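Local coordinates for protein V-type ATP synthase alpha chain (Nanoarchaeum equitans Kin4-M, PDB 5BN3) that belongs to the A-subunit family of V- and A-type ATP synthases, linking an N-terminal beta-barrel to a P-loop nucleotide-binding domain and a C-terminal domain, at residues S6-L11 with S333-E338; P10-K15 with I45-D50; E22-G27 with E58-T63. All blocks are in the same frame, centred on the assembly; numbering follows the deposited sequence.

How the contacts relate
All three contacts involve the N-terminal barrel. Contact 2 pairs two of its strands, 11-15 and 42-47, and contact 3 pairs 23-26 with 60-61. Contact 1 instead carries the turn between the first two strands onto helix 322-335 of the nucleotide-binding domain. Contacts 1 and 2 share P10 and L11, and their centres are 8 Å apart. Contacts 2 and 3, with centres 9 Å apart, meet inside the barrel, where I45 CG2 lies 3.8 Å from V24 CG2. Between contacts 1 and 3 the centres are about 17 Å apart and nothing touches. None of their residues lines the ADP pocket, so the barrel meets the nucleotide-binding domain away from the ligand.

Contact 1: S6-L11 with S333-E338; sequences SINGPL and SSRLGE
The type II' turn from N8 to L11 abuts the last turn of helix 322-335, with L11 and R335 closest across the pair at 6.6 Å between their CA atoms. R335 does most of the touching. Its chain bends at chi2 (-70°), which lays the guanidinium along the turn. NH1 donates to N8 OD1 at 2.7 Å; the bond is bent, and the donor sits above the carbonyl plane rather than on a lone pair; the amide and guanidinium planes stand 84° apart. Over the centre of one guanidinium face lies G9 CA, 3.8 Å from the plane. The positive phi of G9 suits glycine, and without a side chain it lets the flat group come close. P10 crosses R335 at about a right angle, its CD 3.8 Å from R335 NE. The charge has its main partner nearby, since NH2 forms a salt bridge with E331. L11 CD2 lies 3.6 Å from R335 O and meets L336 CD2 at 3.9 Å, the two leucines also crossing nearly perpendicularly. G337, with positive phi and bonds back into the last turn, makes a Schellman motif. P10 packs further on E331 and I332 of helix 322-335, while S6 and I7 of strand 3-8 pair with a strand of a NEQ263 chain, continuing the sheet across the interface.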
# COMPACT_ATOMS: atom_id res chain seq x y z
N SER A 6 5.54 8.25 36.01
CA SER A 6 5.78 8.48 34.59
C SER A 6 4.79 9.46 33.98
O SER A 6 3.61 9.49 34.35
CB SER A 6 5.71 7.16 33.82
OG SER A 6 6.13 7.33 32.48
N ILE A 7 5.27 10.27 33.04
CA ILE A 7 4.41 11.15 32.26
C ILE A 7 4.72 10.99 30.78
O ILE A 7 5.85 11.23 30.34
CB ILE A 7 4.60 12.63 32.67
CG1 ILE A 7 4.39 12.79 34.17
CG2 ILE A 7 3.63 13.52 31.91
CD1 ILE A 7 5.39 13.71 34.82
N ASN A 8 3.72 10.57 30.01
CA ASN A 8 3.88 10.33 28.58
C ASN A 8 2.70 10.91 27.83
O ASN A 8 1.67 10.25 27.66
CB ASN A 8 3.99 8.82 28.32
CG ASN A 8 4.29 8.50 26.86
OD1 ASN A 8 4.58 9.38 26.05
ND2 ASN A 8 4.23 7.21 26.53
N GLY A 9 2.83 12.16 27.40
CA GLY A 9 1.72 12.87 26.79
C GLY A 9 0.56 12.98 27.76
O GLY A 9 0.74 13.35 28.92
N PRO A 10 -0.65 12.63 27.28
CA PRO A 10 -1.88 12.69 28.08
C PRO A 10 -1.97 11.53 29.06
O PRO A 10 -2.93 11.47 29.83
CB PRO A 10 -2.97 12.55 27.02
CG PRO A 10 -2.34 11.71 25.96
CD PRO A 10 -0.90 12.14 25.92
N LEU A 11 -1.00 10.62 29.03
CA LEU A 11 -1.00 9.47 29.93
C LEU A 11 -0.07 9.66 31.13
O LEU A 11 1.12 9.94 30.96
CB LEU A 11 -0.61 8.19 29.18
CG LEU A 11 -0.58 6.91 30.03
CD1 LEU A 11 -1.99 6.48 30.39
CD2 LEU A 11 0.16 5.78 29.33
N SER A 333 -4.14 4.85 23.25
CA SER A 333 -3.74 3.48 22.97
C SER A 333 -2.25 3.38 22.67
O SER A 333 -1.58 2.44 23.12
CB SER A 333 -4.55 2.94 21.79
OG SER A 333 -4.37 1.54 21.63
N SER A 334 -1.73 4.35 21.94
CA SER A 334 -0.31 4.39 21.59
C SER A 334 0.59 4.57 22.81
O SER A 334 1.62 3.90 22.93
CB SER A 334 -0.06 5.52 20.58
OG SER A 334 1.33 5.70 20.36
N ARG A 335 0.21 5.47 23.70
CA ARG A 335 0.97 5.73 24.92
C ARG A 335 0.94 4.52 25.85
O ARG A 335 1.91 4.23 26.55
CB ARG A 335 0.43 6.95 25.66
CG ARG A 335 0.29 8.21 24.82
CD ARG A 335 1.62 8.82 24.44
NE ARG A 335 1.44 10.09 23.72
CZ ARG A 335 2.40 10.98 23.53
NH1 ARG A 335 3.62 10.77 24.00
NH2 ARG A 335 2.15 12.10 22.86
N LEU A 336 -0.19 3.81 25.85
CA LEU A 336 -0.35 2.61 26.67
C LEU A 336 0.47 1.45 26.12
O LEU A 336 0.61 0.42 26.78
CB LEU A 336 -1.82 2.21 26.75
CG LEU A 336 -2.71 3.04 27.68
CD1 LEU A 336 -4.17 2.70 27.47
CD2 LEU A 336 -2.33 2.79 29.12
N GLY A 337 1.00 1.62 24.92
CA GLY A 337 1.77 0.57 24.28
C GLY A 337 0.89 -0.58 23.86
O GLY A 337 1.31 -1.74 23.89
N GLU A 338 -0.34 -0.27 23.47
CA GLU A 338 -1.24 -1.27 22.92
C GLU A 338 -0.88 -1.50 21.46
O GLU A 338 -0.44 -0.57 20.78
CB GLU A 338 -2.70 -0.81 23.04
CG GLU A 338 -3.27 -0.88 24.45
CD GLU A 338 -4.69 -0.34 24.53
OE1 GLU A 338 -5.11 0.39 23.61
OE2 GLU A 338 -5.39 -0.66 25.51

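Contact 2: P10-K15 with I45-D50; sequences PLVIAK and IQVYED
V12 and V47 meet at the apolar centre, their CG2 methyls 3.6 Å apart. Each valine has CG2 anti to its own carbonyl carbon, which brings the two methyls together. Next along, the I45 chain brings CD1 to 3.9 Å from A14 CB, and I45 also stands beside V12 as its cross-strand partner. These residues look into the barrel: V12 packs on I4 of strand 3-8 and I45 on V35 of strand 31-39. The backbones then tie the strands together. V12 and I45 form an antiparallel hydrogen-bonded pair; V12 N reaches I45 O and I45 N reaches V12 O, both at 2.8 Å. One step on, L11 and Q46 form a non-hydrogen-bonded pair. Beyond it P10 O takes the amide of V47 at 2.8 Å (169°), with Q46 CA adding a CA-H...O contact to the same oxygen. On the face that carries L11 and Q46, L11 CD1 lies 3.5 Å from I45 O, and Q46 leads outward to the polar edge. Its CG sits between backbone N and carbonyl carbon (chi1 69°) and the rest of the chain is extended; NE2 donates to Y48 OH at 2.9 Å. E295 OE1 is a second acceptor for NE2, and Y48 OH is itself bonded to E34, which makes a short polar chain. Farther out, E49 forms a salt bridge with R85. This arrangement, with V12, I45 and V47 on the inward face and L11 and Q46 on the other, fits the small antiparallel barrel at the N-terminus of the ATP synthase alpha/beta family.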
# COMPACT_ATOMS: atom_id res chain seq x y z
N PRO A 10 -0.65 12.63 27.28
CA PRO A 10 -1.88 12.69 28.08
C PRO A 10 -1.97 11.53 29.06
O PRO A 10 -2.93 11.47 29.83
CB PRO A 10 -2.97 12.55 27.02
CG PRO A 10 -2.34 11.71 25.96
CD PRO A 10 -0.90 12.14 25.92
N LEU A 11 -1.00 10.62 29.03
CA LEU A 11 -1.00 9.47 29.93
C LEU A 11 -0.07 9.66 31.13
O LEU A 11 1.12 9.94 30.96
CB LEU A 11 -0.61 8.19 29.18
CG LEU A 11 -0.58 6.91 30.03
CD1 LEU A 11 -1.99 6.48 30.39
CD2 LEU A 11 0.16 5.78 29.33
N VAL A 12 -0.62 9.51 32.33
CA VAL A 12 0.18 9.54 33.55
C VAL A 12 0.11 8.18 34.24
O VAL A 12 -0.97 7.60 34.38
CB VAL A 12 -0.31 10.64 34.51
CG1 VAL A 12 0.20 10.40 35.93
CG2 VAL A 12 0.15 12.00 34.02
N ILE A 13 1.27 7.65 34.64
CA ILE A 13 1.32 6.42 35.42
C ILE A 13 1.64 6.77 36.87
O ILE A 13 2.59 7.51 37.15
CB ILE A 13 2.36 5.43 34.87
CG1 ILE A 13 2.02 5.07 33.42
CG2 ILE A 13 2.41 4.17 35.71
CD1 ILE A 13 3.07 4.22 32.73
N ALA A 14 0.84 6.25 37.80
CA ALA A 14 1.02 6.54 39.21
C ALA A 14 1.06 5.27 40.05
O ALA A 14 0.36 4.29 39.76
CB ALA A 14 -0.09 7.45 39.71
N LYS A 15 1.88 5.28 41.10
CA LYS A 15 1.86 4.22 42.10
C LYS A 15 0.91 4.60 43.22
O LYS A 15 0.86 5.77 43.62
CB LYS A 15 3.26 3.98 42.67
CG LYS A 15 4.07 2.90 41.96
CD LYS A 15 5.18 2.38 42.88
CE LYS A 15 5.99 1.27 42.23
NZ LYS A 15 7.07 1.79 41.34
N ILE A 45 -3.55 6.59 33.94
CA ILE A 45 -4.47 7.71 34.04
C ILE A 45 -4.42 8.58 32.79
O ILE A 45 -3.34 9.03 32.38
CB ILE A 45 -4.09 8.59 35.26
CG1 ILE A 45 -4.20 7.77 36.55
CG2 ILE A 45 -4.98 9.82 35.33
CD1 ILE A 45 -3.32 8.28 37.67
N GLN A 46 -5.57 8.81 32.17
CA GLN A 46 -5.63 9.80 31.10
C GLN A 46 -6.02 11.16 31.67
O GLN A 46 -7.02 11.30 32.38
CB GLN A 46 -6.55 9.36 29.94
CG GLN A 46 -8.04 9.30 30.23
CD GLN A 46 -8.82 8.77 29.04
OE1 GLN A 46 -8.36 7.88 28.33
NE2 GLN A 46 -10.01 9.32 28.82
N VAL A 47 -5.18 12.16 31.39
CA VAL A 47 -5.33 13.49 31.96
C VAL A 47 -6.05 14.41 30.99
O VAL A 47 -5.70 14.47 29.81
CB VAL A 47 -3.95 14.07 32.32
CG1 VAL A 47 -4.10 15.43 32.98
CG2 VAL A 47 -3.21 13.12 33.24
N TYR A 48 -7.06 15.12 31.49
CA TYR A 48 -7.88 15.99 30.65
C TYR A 48 -7.36 17.42 30.62
O TYR A 48 -8.10 18.37 30.38
CB TYR A 48 -9.34 15.95 31.12
CG TYR A 48 -9.95 14.57 31.02
CD1 TYR A 48 -10.41 14.09 29.81
CD2 TYR A 48 -10.03 13.75 32.13
CE1 TYR A 48 -10.96 12.83 29.70
CE2 TYR A 48 -10.58 12.48 32.04
CZ TYR A 48 -11.04 12.03 30.82
OH TYR A 48 -11.58 10.78 30.72
N GLU A 49 -6.06 17.56 30.86
CA GLU A 49 -5.39 18.85 30.78
C GLU A 49 -3.97 18.64 30.29
O GLU A 49 -3.50 17.50 30.22
CB GLU A 49 -5.40 19.55 32.15
CG GLU A 49 -6.36 20.74 32.22
CD GLU A 49 -7.25 20.71 33.44
OE1 GLU A 49 -7.20 19.72 34.20
OE2 GLU A 49 -8.01 21.69 33.64
N ASP A 50 -3.29 19.72 29.93
CA ASP A 50 -1.92 19.61 29.44
C ASP A 50 -0.99 19.11 30.55
O ASP A 50 -1.08 19.55 31.70
CB ASP A 50 -1.42 20.95 28.89
CG ASP A 50 -0.05 20.84 28.26
OD1 ASP A 50 0.31 19.75 27.77
OD2 ASP A 50 0.68 21.86 28.25

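Contact 3: E22-G27 with E58-T63; sequences EVVRVG and EPVFNT
E22 and N62 cross at about a right angle as chains, yet their flat ends lie nearly coplanar, carboxylate and amide only 26° apart. N62 ND2 meets E22 OE2 on its syn side at 2.8 Å, close to the plane of its own amide. The anti lone pair of the same oxygen takes T63 N at 3.0 Å, and G64 N is a further donor, so three N-H groups grip OE2. E22 can reach this far because CG is anti to the backbone N (chi1 179°) and the chain stays extended. On the face with R25 and F61, the arginine runs out extended and T63 CG2 sits over one guanidinium face, 3.8 Å above the plane and shifted toward its rim. The F61 ring turns an edge to G27 O, with CE2 at 3.8 Å, and makes a cation-pi contact with K30. V24 and V60 lie on the inner face, V24 CB 3.8 Å from V60 CG1. Under these side chains R25 and F61 exchange two backbone bonds, R25 N to F61 O at 2.9 Å and F61 N to R25 O at 2.8 Å. Strand 60-61 bonds back to N2 through V60, and E58 to I4, as expected where the last strand of a six-stranded antiparallel barrel closes on the first.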
# COMPACT_ATOMS: atom_id res chain seq x y z
N GLU A 22 -12.05 5.76 38.30
CA GLU A 22 -12.11 6.78 39.34
C GLU A 22 -11.51 8.07 38.79
O GLU A 22 -10.49 8.05 38.10
CB GLU A 22 -11.34 6.34 40.58
CG GLU A 22 -11.32 7.36 41.71
CD GLU A 22 -10.34 7.00 42.80
OE1 GLU A 22 -9.73 5.91 42.74
OE2 GLU A 22 -10.17 7.82 43.73
N VAL A 23 -12.16 9.19 39.09
CA VAL A 23 -11.59 10.49 38.75
C VAL A 23 -10.53 10.85 39.78
O VAL A 23 -10.77 10.75 40.99
CB VAL A 23 -12.67 11.59 38.73
CG1 VAL A 23 -12.03 12.96 38.59
CG2 VAL A 23 -13.62 11.35 37.58
N VAL A 24 -9.36 11.23 39.31
CA VAL A 24 -8.27 11.62 40.20
C VAL A 24 -7.83 13.04 39.91
O VAL A 24 -8.15 13.60 38.87
CB VAL A 24 -7.06 10.66 40.09
CG1 VAL A 24 -7.43 9.28 40.58
CG2 VAL A 24 -6.56 10.60 38.65
N ARG A 25 -7.09 13.62 40.85
CA ARG A 25 -6.51 14.94 40.66
C ARG A 25 -5.00 14.81 40.62
O ARG A 25 -4.38 14.36 41.58
CB ARG A 25 -6.99 15.89 41.75
CG ARG A 25 -8.45 16.26 41.60
CD ARG A 25 -9.11 16.65 42.92
NE ARG A 25 -10.51 17.03 42.71
CZ ARG A 25 -11.43 17.05 43.67
NH1 ARG A 25 -11.11 16.71 44.91
NH2 ARG A 25 -12.67 17.40 43.38
N VAL A 26 -4.41 15.21 39.50
CA VAL A 26 -3.01 14.91 39.21
C VAL A 26 -2.08 16.10 39.46
O VAL A 26 -2.30 17.20 38.96
CB VAL A 26 -2.84 14.44 37.75
CG1 VAL A 26 -1.40 14.12 37.45
CG2 VAL A 26 -3.71 13.23 37.48
N GLY A 27 -1.03 15.86 40.25
CA GLY A 27 -0.05 16.88 40.55
C GLY A 27 -0.53 17.90 41.56
O GLY A 27 -1.68 17.86 42.01
N GLU A 58 5.55 14.15 42.23
CA GLU A 58 4.26 14.82 42.47
C GLU A 58 3.14 13.86 42.87
O GLU A 58 3.06 12.73 42.38
CB GLU A 58 3.84 15.66 41.26
CG GLU A 58 4.52 17.02 41.19
CD GLU A 58 3.82 17.98 40.25
OE1 GLU A 58 4.35 18.24 39.16
OE2 GLU A 58 2.73 18.48 40.62
N PRO A 59 2.25 14.32 43.77
CA PRO A 59 1.16 13.49 44.30
C PRO A 59 -0.04 13.39 43.36
O PRO A 59 -0.26 14.28 42.53
CB PRO A 59 0.75 14.24 45.57
CG PRO A 59 1.03 15.67 45.24
CD PRO A 59 2.28 15.66 44.39
N VAL A 60 -0.81 12.31 43.50
CA VAL A 60 -2.08 12.16 42.80
C VAL A 60 -3.17 11.91 43.83
O VAL A 60 -3.02 11.05 44.70
CB VAL A 60 -2.04 10.98 41.80
CG1 VAL A 60 -3.41 10.74 41.19
CG2 VAL A 60 -1.01 11.24 40.71
N PHE A 61 -4.26 12.66 43.75
CA PHE A 61 -5.31 12.57 44.77
C PHE A 61 -6.53 11.76 44.32
O PHE A 61 -6.99 11.89 43.18
CB PHE A 61 -5.74 13.97 45.22
CG PHE A 61 -4.61 14.82 45.71
CD1 PHE A 61 -4.15 14.70 47.01
CD2 PHE A 61 -4.01 15.75 44.87
CE1 PHE A 61 -3.10 15.49 47.46
CE2 PHE A 61 -2.97 16.54 45.32
CZ PHE A 61 -2.51 16.41 46.62
N ASN A 62 -7.05 10.93 45.22
CA ASN A 62 -8.28 10.19 44.98
C ASN A 62 -9.50 11.09 45.11
O ASN A 62 -9.43 12.15 45.72
CB ASN A 62 -8.40 9.03 45.98
CG ASN A 62 -7.37 7.94 45.75
OD1 ASN A 62 -6.28 7.97 46.31
ND2 ASN A 62 -7.73 6.96 44.92
N THR A 63 -10.62 10.68 44.50
CA THR A 63 -11.89 11.38 44.68
C THR A 63 -12.99 10.37 45.00
O THR A 63 -14.01 10.72 45.60
CB THR A 63 -12.30 12.21 43.45
OG1 THR A 63 -12.61 11.34 42.35
CG2 THR A 63 -11.19 13.17 43.04